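Local coordinates for protein geranylgeranyl pyrophosphate synthase (PDB 3LMD) that probably builds long-chain isoprenyl diphosphates in isoprenoid biosynthesis, as a magnesium-dependent prenyltransferase of the FPP/GGPP synthase family, at residues A[81-92]-A[207-217]. Sequence-based numbering, arbitrary orientation.
Sequences FALLASEFGEKP and AGYLGAMHAGA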
loop_
_atom_site.group_PDB
_atom_site.type_symbol
_atom_site.label_atom_id
_atom_site.label_comp_id
_atom_site.label_asym_id
_atom_site.label_seq_id
_atom_site.Cartn_x
_atom_site.Cartn_y
_atom_site.Cartn_z
ATOM N N PHE A 81 -22.354 -7.891 -0.945
ATOM C CA PHE A 81 -22.353 -8.789 0.212
ATOM C C PHE A 81 -22.332 -8.016 1.531
ATOM O O PHE A 81 -23.044 -8.370 2.466
ATOM C CB PHE A 81 -21.183 -9.787 0.144
ATOM C CG PHE A 81 -21.136 -10.731 1.342
ATOM C CD1 PHE A 81 -22.289 -11.371 1.785
ATOM C CD2 PHE A 81 -19.967 -10.936 2.037
ATOM C CE1 PHE A 81 -22.245 -12.229 2.896
ATOM C CE2 PHE A 81 -19.910 -11.815 3.130
ATOM C CZ PHE A 81 -21.037 -12.448 3.557
ATOM N N ALA A 82 -21.540 -6.943 1.610
ATOM C CA ALA A 82 -21.520 -6.107 2.825
ATOM C C ALA A 82 -22.923 -5.497 3.108
ATOM O O ALA A 82 -23.366 -5.395 4.279
ATOM C CB ALA A 82 -20.496 -4.959 2.676
ATOM N N LEU A 83 -23.592 -5.070 2.047
ATOM C CA LEU A 83 -24.941 -4.486 2.192
ATOM C C LEU A 83 -25.949 -5.559 2.674
ATOM O O LEU A 83 -26.752 -5.296 3.570
ATOM C CB LEU A 83 -25.438 -3.860 0.877
ATOM C CG LEU A 83 -24.624 -2.698 0.252
ATOM C CD1 LEU A 83 -25.201 -2.186 -1.055
ATOM C CD2 LEU A 83 -24.386 -1.537 1.195
ATOM N N LEU A 84 -25.906 -6.744 2.071
ATOM C CA LEU A 84 -26.740 -7.868 2.529
ATOM C C LEU A 84 -26.472 -8.208 3.974
ATOM O O LEU A 84 -27.416 -8.386 4.776
ATOM C CB LEU A 84 -26.552 -9.091 1.606
ATOM C CG LEU A 84 -27.036 -8.872 0.169
ATOM C CD1 LEU A 84 -26.629 -10.037 -0.729
ATOM C CD2 LEU A 84 -28.557 -8.745 0.202
ATOM N N ALA A 85 -25.190 -8.301 4.343
ATOM C CA ALA A 85 -24.841 -8.584 5.722
ATOM C C ALA A 85 -25.418 -7.541 6.666
ATOM O O ALA A 85 -25.796 -7.868 7.786
ATOM C CB ALA A 85 -23.288 -8.635 5.912
ATOM N N SER A 86 -25.441 -6.276 6.245
ATOM C CA SER A 86 -25.946 -5.217 7.123
ATOM C C SER A 86 -27.444 -5.397 7.406
ATOM O O SER A 86 -27.953 -4.890 8.386
ATOM C CB SER A 86 -25.686 -3.814 6.547
ATOM O OG SER A 86 -26.647 -3.480 5.548
ATOM N N GLU A 87 -28.134 -6.149 6.571
ATOM C CA GLU A 87 -29.583 -6.356 6.771
ATOM C C GLU A 87 -29.859 -7.080 8.081
ATOM O O GLU A 87 -31.001 -7.100 8.544
ATOM C CB GLU A 87 -30.202 -7.117 5.594
ATOM C CG GLU A 87 -30.273 -6.281 4.327
ATOM C CD GLU A 87 -31.377 -5.190 4.403
ATOM O OE1 GLU A 87 -32.133 -5.164 5.388
ATOM O OE2 GLU A 87 -31.509 -4.393 3.463
ATOM N N PHE A 88 -28.814 -7.640 8.700
ATOM C CA PHE A 88 -28.987 -8.366 9.951
ATOM C C PHE A 88 -28.802 -7.505 11.190
ATOM O O PHE A 88 -28.927 -8.002 12.297
ATOM C CB PHE A 88 -28.076 -9.619 10.027
ATOM C CG PHE A 88 -28.461 -10.698 9.060
ATOM C CD1 PHE A 88 -29.432 -11.634 9.387
ATOM C CD2 PHE A 88 -27.882 -10.746 7.791
ATOM C CE1 PHE A 88 -29.800 -12.628 8.466
ATOM C CE2 PHE A 88 -28.214 -11.702 6.878
ATOM C CZ PHE A 88 -29.203 -12.671 7.202
ATOM N N GLY A 89 -28.500 -6.223 11.028
ATOM C CA GLY A 89 -28.268 -5.381 12.215
ATOM C C GLY A 89 -29.434 -4.408 12.397
ATOM O O GLY A 89 -30.370 -4.415 11.612
ATOM N N GLU A 90 -29.355 -3.547 13.405
ATOM C CA GLU A 90 -30.402 -2.551 13.653
ATOM C C GLU A 90 -30.329 -1.344 12.719
ATOM O O GLU A 90 -31.299 -0.607 12.582
ATOM C CB GLU A 90 -30.340 -2.055 15.107
ATOM C CG GLU A 90 -30.160 -3.147 16.146
ATOM C CD GLU A 90 -30.128 -2.591 17.569
ATOM O OE1 GLU A 90 -30.867 -1.621 17.846
ATOM O OE2 GLU A 90 -29.368 -3.124 18.412
ATOM N N LYS A 91 -29.177 -1.108 12.095
ATOM C CA LYS A 91 -29.078 0.004 11.167
ATOM C C LYS A 91 -28.551 -0.441 9.803
ATOM O O LYS A 91 -27.436 -0.081 9.429
ATOM C CB LYS A 91 -28.167 1.086 11.744
ATOM C CG LYS A 91 -28.461 1.392 13.225
ATOM C CD LYS A 91 -27.722 2.621 13.728
ATOM C CE LYS A 91 -28.401 3.178 14.981
ATOM N NZ LYS A 91 -27.637 4.302 15.591
ATOM N N PRO A 92 -29.359 -1.205 9.065
ATOM C CA PRO A 92 -29.030 -1.726 7.733
ATOM C C PRO A 92 -28.802 -0.618 6.751
ATOM O O PRO A 92 -29.524 0.393 6.767
ATOM C CB PRO A 92 -30.284 -2.497 7.305
ATOM C CG PRO A 92 -31.149 -2.616 8.520
ATOM C CD PRO A 92 -30.707 -1.599 9.528
ATOM N N ALA A 207 -16.036 -8.223 4.018
ATOM C CA ALA A 207 -17.256 -7.540 3.618
ATOM C C ALA A 207 -18.431 -7.950 4.534
ATOM O O ALA A 207 -19.199 -7.096 4.966
ATOM C CB ALA A 207 -17.577 -7.857 2.204
ATOM N N GLY A 208 -18.556 -9.243 4.837
ATOM C CA GLY A 208 -19.661 -9.716 5.735
ATOM C C GLY A 208 -19.461 -9.161 7.145
ATOM O O GLY A 208 -20.385 -8.643 7.773
ATOM N N TYR A 209 -18.234 -9.239 7.630
ATOM C CA TYR A 209 -17.902 -8.771 8.975
ATOM C C TYR A 209 -18.248 -7.276 9.127
ATOM O O TYR A 209 -18.956 -6.868 10.059
ATOM C CB TYR A 209 -16.395 -9.001 9.264
ATOM C CG TYR A 209 -15.993 -8.443 10.625
ATOM C CD1 TYR A 209 -16.167 -9.196 11.794
ATOM C CD2 TYR A 209 -15.475 -7.147 10.744
ATOM C CE1 TYR A 209 -15.813 -8.667 13.076
ATOM C CE2 TYR A 209 -15.126 -6.597 12.029
ATOM C CZ TYR A 209 -15.305 -7.372 13.170
ATOM O OH TYR A 209 -14.973 -6.859 14.403
ATOM N N LEU A 210 -17.769 -6.461 8.186
ATOM C CA LEU A 210 -17.883 -5.017 8.282
ATOM C C LEU A 210 -19.320 -4.551 8.050
ATOM O O LEU A 210 -19.786 -3.659 8.750
ATOM C CB LEU A 210 -16.932 -4.356 7.275
ATOM C CG LEU A 210 -15.439 -4.436 7.698
ATOM C CD1 LEU A 210 -14.594 -3.815 6.531
ATOM C CD2 LEU A 210 -15.150 -3.750 9.046
ATOM N N GLY A 211 -19.995 -5.125 7.059
ATOM C CA GLY A 211 -21.389 -4.777 6.784
ATOM C C GLY A 211 -22.239 -5.047 8.011
ATOM O O GLY A 211 -23.015 -4.189 8.423
ATOM N N ALA A 212 -22.065 -6.218 8.620
ATOM C CA ALA A 212 -22.853 -6.572 9.799
ATOM C C ALA A 212 -22.452 -5.724 11.013
ATOM O O ALA A 212 -23.316 -5.249 11.760
ATOM C CB ALA A 212 -22.726 -8.069 10.116
ATOM N N MET A 213 -21.150 -5.537 11.228
ATOM C CA MET A 213 -20.698 -4.809 12.405
ATOM C C MET A 213 -21.166 -3.350 12.389
ATOM O O MET A 213 -21.636 -2.832 13.417
ATOM C CB MET A 213 -19.171 -4.861 12.573
ATOM C CG MET A 213 -18.681 -4.149 13.888
ATOM S SD MET A 213 -18.342 -2.382 13.684
ATOM C CE MET A 213 -16.646 -2.607 13.009
ATOM N N HIS A 214 -20.992 -2.673 11.257
ATOM C CA HIS A 214 -21.431 -1.276 11.142
ATOM C C HIS A 214 -22.946 -1.085 11.148
ATOM O O HIS A 214 -23.416 0.027 11.366
ATOM C CB HIS A 214 -20.790 -0.546 9.957
ATOM C CG HIS A 214 -19.352 -0.210 10.194
ATOM N ND1 HIS A 214 -18.960 0.767 11.079
ATOM C CD2 HIS A 214 -18.214 -0.816 9.773
ATOM C CE1 HIS A 214 -17.638 0.805 11.142
ATOM N NE2 HIS A 214 -17.160 -0.150 10.357
ATOM N N ALA A 215 -23.694 -2.159 10.928
ATOM C CA ALA A 215 -25.143 -2.109 11.067
ATOM C C ALA A 215 -25.585 -2.402 12.505
ATOM O O ALA A 215 -26.793 -2.388 12.811
ATOM C CB ALA A 215 -25.789 -3.083 10.120
ATOM N N GLY A 216 -24.612 -2.667 13.375
ATOM C CA GLY A 216 -24.873 -3.031 14.768
ATOM C C GLY A 216 -25.474 -4.413 14.993
ATOM O O GLY A 216 -26.165 -4.624 15.979
ATOM N N ALA A 217 -25.208 -5.371 14.101
ATOM C CA ALA A 217 -25.644 -6.753 14.332
ATOM C C ALA A 217 -25.053 -7.361 15.612
ATOM O O ALA A 217 -23.998 -6.940 16.076
ATOM C CB ALA A 217 -25.295 -7.617 13.129
#
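The Ala82 carbonyl meets Gly211 where two helix segments, 81-86 and 207-214, approach to 6.9 Å between axes at a crossing angle of -40°, and the pair illustrates how small residues let helix backbones touch. Because Gly211 carries no side chain, this carbonyl settles into the notch at Gly211, with Ala82 O 3.3 Å from Gly211 CA in a CA-H...O contact. Gly208 provides a second hollow one turn earlier. With CG anti to the backbone N (chi1 179°), the Phe81 ring reaches across and fills it obliquely, CE2 lying 3.4 Å from Gly208 CA, while Ala207 CB touches the CD2 side. Between the two notches, the methyl of Ala85 rests on the carbonyl of Gly208 (CB to O 3.4 Å).

Farther along, Ala215 is the main bump. Ala215 CB wedges between Ser86 and Lys91, 3.3 Å from Ser86 O and 3.5 Å from Lys91 O, with Ser86 CB alongside. Gly89 has no side chain, and its CA passes against Ala215 O and Ala217 N. The loop is tied down by a nearly straight bond from Lys91 N to Ala215 O (2.8 Å, 165° at the hydrogen), and Ser86 OG bonds both Leu83 O and Leu93 N. Glycine and alanine thus allow two helices of the all-helical isoprenyl diphosphate synthase fold to pack closely, the longer one closing at Gly216 in a Schellman motif.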